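Local atomic coordinates of lipolytic enzyme, G-D-S-L family (Bacteroides thetaiotaomicron, PDB entry 7BR2), a protein that metabolises the drug diltiazem in the gut and is a serine esterase of the SGNH (GDSL) hydrolase class. Residues A[21-26]-A[73-78]; A[316-321]-A[341-346]. All blocks are in the same frame, centred on the assembly; numbering follows the deposited sequence.

Interaction 1. Residues A[21-26]-A[73-78]; sequences RAVFLG and GDIFSK
Arg21 and Lys78 make the polar part of this contact. The guanidinium group approaches side-on and gives two hydrogen bonds to one atom, Lys78 O: NH2 lies 2.9 Å and NE 3.1 Å from it. The oxygen is only 10° out of the guanidinium plane, while the two donors reach the carbonyl differently: NE is tilted modestly from its plane and NH2 stands 36° above it. A bend at chi3 brings the head round to that carbonyl, and NE also makes a weak bond to Asn79 O.

The apolar part uses both branches of Val23. With CG1 anti to the backbone N (chi1 179°), this methyl meets Ile75 CD1 at 4.1 Å, while CG2 faces Lys78 CB at 4.1 Å. Leu25 crosses Ile75 at about a right angle, and its CD1 is 3.9 Å from Ile75 CD1; one isoleucine methyl therefore serves two strand residues.

The lysine's charged end turns back to its own segment. Lys78 NZ donates to a lone pair of Asp74 O at 2.9 Å and, more weakly, forms a long salt bridge with Asp74 OD1; the other carboxylate oxygen, OD2, is bridged by Arg70.

Strand 21-26 runs between strands 53-58 and 82-85 in the parallel sheet, and helix 64-75 forms the beta-alpha-beta crossover joining those two. Met120 of helix 102-125 borders Leu25 as well.

Interaction 2. Residues A[316-321]-A[341-346]; sequences LLIDDQ and SKTPQY
The tip of a two-residue beta hairpin meets the first turn of helix 344-377 where Ile318 packs on Pro344. Strand 313-318 reverses into strand 321-327 through a type I' turn, whose central residues, Asp319 and Asp320, have left-handed backbone angles; the reciprocal bonds Ile318 N to Gln321 O (3.1 Å) and Gln321 N to Ile318 O (3.0 Å) close the hairpin. The contact across the segments is apolar. Ile318 CG2 reaches Pro344 CD at 3.6 Å, and Asp319 CB touches Pro344 CG at 3.9 Å, so the proline ring rests against two successive hairpin residues. The carboxylate of Asp319 turns to the adjacent strand 443-449, where it meets Arg443 and the backbone N of Lys444. Ile318 CD1 lies beside Thr343 CG2 at 4.0 Å, the two side chains pointing the same way.

Thr343 has a second role. Its chi1 of 77° sets OG1 between the backbone N and the carbonyl carbon, where it accepts from Tyr346 N at 3.0 Å with an N-H...O angle of 147°. A valine in its place would probably leave Tyr346 N without its side-chain acceptor, so that the first turn loses its capping bond. Gln345 directs NE2 to Glu303. Threonine as N-cap followed by proline in the first turn, where no backbone N-H is required, is a classic helix beginning.

Overall arrangement
From the N terminus, the chain first lays down strand 21-26, passes through strand 53-58 and helix 64-75, and returns to that first strand at interaction 1, closing a loop of 46 residues within the parallel-sheet hydrolase domain. Interaction 2 comes much later and closes 19 residues, from the 313-318/321-327 hairpin of the antiparallel sheet to the start of helix 344-377. The two loops follow in series, neither nested nor crossed. The centres of interactions 1 and 2 are about 39 Å apart, on opposite sides of the chain's centre. Between the nearest atoms of interactions 1 and 2 the distance is about 21 Å. Helix 344-377 nevertheless spans the gap: it starts at interaction 2, and its Arg367 forms a salt bridge with Asp74 of the 73-78 segment.

Interaction 1. Residues A[21-26]-A[73-78]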
loop_
_atom_site.group_PDB
_atom_site.type_symbol
_atom_site.label_atom_id
_atom_site.label_comp_id
_atom_site.label_asym_id
_atom_site.label_seq_id
_atom_site.Cartn_x
_atom_site.Cartn_y
_atom_site.Cartn_z
ATOM N N ARG A 21 -9.941 -6.493 -10.114
ATOM C CA ARG A 21 -9.410 -5.206 -10.546
ATOM C C ARG A 21 -9.768 -4.213 -9.440
ATOM O O ARG A 21 -10.905 -3.735 -9.371
ATOM C CB ARG A 21 -9.989 -4.813 -11.902
ATOM C CG ARG A 21 -9.712 -5.845 -13.004
ATOM C CD ARG A 21 -10.545 -5.588 -14.257
ATOM N NE ARG A 21 -10.210 -4.318 -14.914
ATOM C CZ ARG A 21 -9.112 -4.106 -15.644
ATOM N NH1 ARG A 21 -8.201 -5.067 -15.810
ATOM N NH2 ARG A 21 -8.916 -2.919 -16.200
ATOM N N ALA A 22 -8.828 -3.965 -8.538
ATOM C CA ALA A 22 -9.050 -3.134 -7.361
ATOM C C ALA A 22 -8.548 -1.724 -7.640
ATOM O O ALA A 22 -7.339 -1.505 -7.748
ATOM C CB ALA A 22 -8.341 -3.735 -6.150
ATOM N N VAL A 23 -9.469 -0.760 -7.736
ATOM C CA VAL A 23 -9.127 0.633 -8.009
ATOM C C VAL A 23 -9.229 1.418 -6.713
ATOM O O VAL A 23 -10.266 1.377 -6.036
ATOM C CB VAL A 23 -10.044 1.239 -9.080
ATOM C CG1 VAL A 23 -9.667 2.699 -9.326
ATOM C CG2 VAL A 23 -9.992 0.424 -10.383
ATOM N N PHE A 24 -8.156 2.153 -6.373
ATOM C CA PHE A 24 -8.101 2.992 -5.172
ATOM C C PHE A 24 -8.300 4.448 -5.574
ATOM O O PHE A 24 -7.358 5.110 -6.014
ATOM C CB PHE A 24 -6.769 2.813 -4.452
ATOM C CG PHE A 24 -6.634 1.502 -3.747
ATOM C CD1 PHE A 24 -6.172 0.383 -4.423
ATOM C CD2 PHE A 24 -6.965 1.384 -2.404
ATOM C CE1 PHE A 24 -6.044 -0.850 -3.772
ATOM C CE2 PHE A 24 -6.836 0.176 -1.747
ATOM C CZ PHE A 24 -6.378 -0.951 -2.434
ATOM N N LEU A 25 -9.518 4.949 -5.398
ATOM C CA LEU A 25 -9.834 6.319 -5.768
ATOM C C LEU A 25 -9.464 7.274 -4.632
ATOM O O LEU A 25 -9.875 7.072 -3.479
ATOM C CB LEU A 25 -11.322 6.425 -6.108
ATOM C CG LEU A 25 -11.978 7.807 -6.128
ATOM C CD1 LEU A 25 -11.313 8.706 -7.147
ATOM C CD2 LEU A 25 -13.441 7.639 -6.455
ATOM N N GLY A 26 -8.700 8.318 -4.944
ATOM C CA GLY A 26 -8.292 9.182 -3.848
ATOM C C GLY A 26 -7.706 10.497 -4.308
ATOM O O GLY A 26 -7.848 10.898 -5.466
ATOM N N GLY A 73 -14.650 8.763 -16.859
ATOM C CA GLY A 73 -13.468 8.716 -17.709
ATOM C C GLY A 73 -12.211 8.178 -17.057
ATOM O O GLY A 73 -11.239 7.874 -17.759
ATOM N N ASP A 74 -12.168 8.117 -15.736
ATOM C CA ASP A 74 -10.936 7.762 -15.058
ATOM C C ASP A 74 -11.075 6.594 -14.090
ATOM O O ASP A 74 -10.089 5.883 -13.865
ATOM C CB ASP A 74 -10.397 8.994 -14.312
ATOM C CG ASP A 74 -9.074 8.733 -13.636
ATOM O OD1 ASP A 74 -8.165 8.234 -14.337
ATOM O OD2 ASP A 74 -8.915 9.095 -12.438
ATOM N N ILE A 75 -12.266 6.327 -13.574
ATOM C CA ILE A 75 -12.476 5.298 -12.561
ATOM C C ILE A 75 -13.286 4.128 -13.131
ATOM O O ILE A 75 -12.808 2.996 -13.186
ATOM C CB ILE A 75 -13.151 5.892 -11.303
ATOM C CG1 ILE A 75 -12.258 6.981 -10.703
ATOM C CG2 ILE A 75 -13.414 4.819 -10.285
ATOM C CD1 ILE A 75 -10.887 6.504 -10.292
ATOM N N PHE A 76 -14.539 4.378 -13.511
ATOM C CA PHE A 76 -15.365 3.331 -14.110
ATOM C C PHE A 76 -14.768 2.837 -15.425
ATOM O O PHE A 76 -15.051 1.715 -15.858
ATOM C CB PHE A 76 -16.790 3.850 -14.334
ATOM C CG PHE A 76 -17.500 4.254 -13.061
ATOM C CD1 PHE A 76 -17.027 3.829 -11.820
ATOM C CD2 PHE A 76 -18.623 5.067 -13.106
ATOM C CE1 PHE A 76 -17.669 4.201 -10.659
ATOM C CE2 PHE A 76 -19.270 5.445 -11.940
ATOM C CZ PHE A 76 -18.793 5.005 -10.715
ATOM N N SER A 77 -13.990 3.692 -16.097
ATOM C CA SER A 77 -13.325 3.311 -17.329
ATOM C C SER A 77 -12.355 2.173 -17.110
ATOM O O SER A 77 -12.010 1.476 -18.063
ATOM C CB SER A 77 -12.574 4.515 -17.907
ATOM O OG SER A 77 -11.631 5.019 -16.965
ATOM N N LYS A 78 -11.851 2.021 -15.891
ATOM C CA LYS A 78 -10.949 0.931 -15.555
ATOM C C LYS A 78 -11.694 -0.349 -15.199
ATOM O O LYS A 78 -11.055 -1.365 -14.894
ATOM C CB LYS A 78 -10.025 1.360 -14.406
ATOM C CG LYS A 78 -8.981 2.413 -14.786
ATOM C CD LYS A 78 -8.330 3.053 -13.558
ATOM C CE LYS A 78 -7.177 3.986 -13.952
ATOM N NZ LYS A 78 -7.562 5.077 -14.915
#

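Interaction 2. Residues A[316-321]-A[341-346]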
loop_
_atom_site.group_PDB
_atom_site.type_symbol
_atom_site.label_atom_id
_atom_site.label_comp_id
_atom_site.label_asym_id
_atom_site.label_seq_id
_atom_site.Cartn_x
_atom_site.Cartn_y
_atom_site.Cartn_z
ATOM N N LEU A 316 23.296 -21.113 9.955
ATOM C CA LEU A 316 22.192 -21.333 9.037
ATOM C C LEU A 316 22.641 -20.974 7.632
ATOM O O LEU A 316 23.108 -19.856 7.396
ATOM C CB LEU A 316 20.980 -20.493 9.426
ATOM C CG LEU A 316 19.890 -20.467 8.352
ATOM C CD1 LEU A 316 19.339 -21.863 8.077
ATOM C CD2 LEU A 316 18.789 -19.507 8.739
ATOM N N LEU A 317 22.511 -21.926 6.713
ATOM C CA LEU A 317 22.718 -21.699 5.295
ATOM C C LEU A 317 21.463 -22.112 4.537
ATOM O O LEU A 317 20.806 -23.090 4.895
ATOM C CB LEU A 317 23.920 -22.485 4.764
ATOM C CG LEU A 317 25.309 -22.212 5.346
ATOM C CD1 LEU A 317 25.604 -23.195 6.445
ATOM C CD2 LEU A 317 26.360 -22.309 4.262
ATOM N N ILE A 318 21.104 -21.345 3.517
ATOM C CA ILE A 318 19.997 -21.706 2.644
ATOM C C ILE A 318 20.533 -21.660 1.226
ATOM O O ILE A 318 21.081 -20.632 0.804
ATOM C CB ILE A 318 18.792 -20.772 2.812
ATOM C CG1 ILE A 318 18.334 -20.773 4.276
ATOM C CG2 ILE A 318 17.645 -21.218 1.886
ATOM C CD1 ILE A 318 17.013 -20.077 4.534
ATOM N N ASP A 319 20.405 -22.774 0.505
ATOM C CA ASP A 319 20.991 -22.905 -0.828
ATOM C C ASP A 319 22.469 -22.511 -0.826
ATOM O O ASP A 319 22.962 -21.851 -1.744
ATOM C CB ASP A 319 20.203 -22.099 -1.864
ATOM C CG ASP A 319 19.003 -22.858 -2.391
ATOM O OD1 ASP A 319 18.797 -24.009 -1.954
ATOM O OD2 ASP A 319 18.277 -22.305 -3.248
ATOM N N ASP A 320 23.153 -22.847 0.269
ATOM C CA ASP A 320 24.590 -22.652 0.473
ATOM C C ASP A 320 24.990 -21.191 0.673
ATOM O O ASP A 320 26.169 -20.843 0.509
ATOM C CB ASP A 320 25.421 -23.280 -0.658
ATOM C CG ASP A 320 26.853 -23.616 -0.214
ATOM O OD1 ASP A 320 27.027 -24.134 0.910
ATOM O OD2 ASP A 320 27.806 -23.373 -0.985
ATOM N N GLN A 321 24.054 -20.324 1.048
ATOM C CA GLN A 321 24.374 -18.944 1.389
ATOM C C GLN A 321 24.260 -18.775 2.897
ATOM O O GLN A 321 23.205 -19.048 3.483
ATOM C CB GLN A 321 23.463 -17.946 0.679
ATOM C CG GLN A 321 24.210 -17.021 -0.296
ATOM C CD GLN A 321 25.175 -16.034 0.395
ATOM O OE1 GLN A 321 24.849 -15.388 1.409
ATOM N NE2 GLN A 321 26.384 -15.919 -0.172
ATOM N N SER A 341 17.501 -10.819 5.377
ATOM C CA SER A 341 17.514 -10.387 3.980
ATOM C C SER A 341 18.449 -11.221 3.109
ATOM O O SER A 341 18.410 -11.094 1.881
ATOM C CB SER A 341 17.892 -8.905 3.899
ATOM O OG SER A 341 19.298 -8.759 3.986
ATOM N N LYS A 342 19.288 -12.055 3.705
ATOM C CA LYS A 342 20.222 -12.840 2.915
ATOM C C LYS A 342 19.633 -14.135 2.367
ATOM O O LYS A 342 20.310 -14.801 1.577
ATOM C CB LYS A 342 21.460 -13.152 3.746
ATOM C CG LYS A 342 22.284 -11.934 4.107
ATOM C CD LYS A 342 23.441 -12.357 4.999
ATOM C CE LYS A 342 24.210 -11.181 5.576
ATOM N NZ LYS A 342 25.685 -11.304 5.349
ATOM N N THR A 343 18.415 -14.520 2.754
ATOM C CA THR A 343 17.871 -15.772 2.237
ATOM C C THR A 343 17.583 -15.634 0.746
ATOM O O THR A 343 17.289 -14.535 0.257
ATOM C CB THR A 343 16.593 -16.202 2.962
ATOM O OG1 THR A 343 15.472 -15.431 2.522
ATOM C CG2 THR A 343 16.754 -16.061 4.482
ATOM N N PRO A 344 17.674 -16.736 0.002
ATOM C CA PRO A 344 17.360 -16.672 -1.432
ATOM C C PRO A 344 15.935 -16.253 -1.709
ATOM O O PRO A 344 15.706 -15.478 -2.641
ATOM C CB PRO A 344 17.649 -18.099 -1.912
ATOM C CG PRO A 344 18.665 -18.598 -0.931
ATOM C CD PRO A 344 18.230 -18.034 0.388
ATOM N N GLN A 345 14.971 -16.725 -0.910
ATOM C CA GLN A 345 13.584 -16.330 -1.114
ATOM C C GLN A 345 13.374 -14.849 -0.812
ATOM O O GLN A 345 12.500 -14.215 -1.413
ATOM C CB GLN A 345 12.625 -17.187 -0.274
ATOM C CG GLN A 345 12.774 -17.076 1.248
ATOM C CD GLN A 345 13.593 -18.207 1.886
ATOM O OE1 GLN A 345 14.616 -18.642 1.350
ATOM N NE2 GLN A 345 13.162 -18.644 3.069
ATOM N N TYR A 346 14.153 -14.277 0.112
ATOM C CA TYR A 346 14.043 -12.841 0.347
ATOM C C TYR A 346 14.663 -12.056 -0.802
ATOM O O TYR A 346 14.143 -11.008 -1.185
ATOM C CB TYR A 346 14.685 -12.436 1.677
ATOM C CG TYR A 346 14.184 -11.087 2.155
ATOM C CD1 TYR A 346 12.993 -10.979 2.865
ATOM C CD2 TYR A 346 14.863 -9.910 1.831
ATOM C CE1 TYR A 346 12.517 -9.754 3.280
ATOM C CE2 TYR A 346 14.387 -8.674 2.235
ATOM C CZ TYR A 346 13.217 -8.606 2.962
ATOM O OH TYR A 346 12.733 -7.394 3.398
#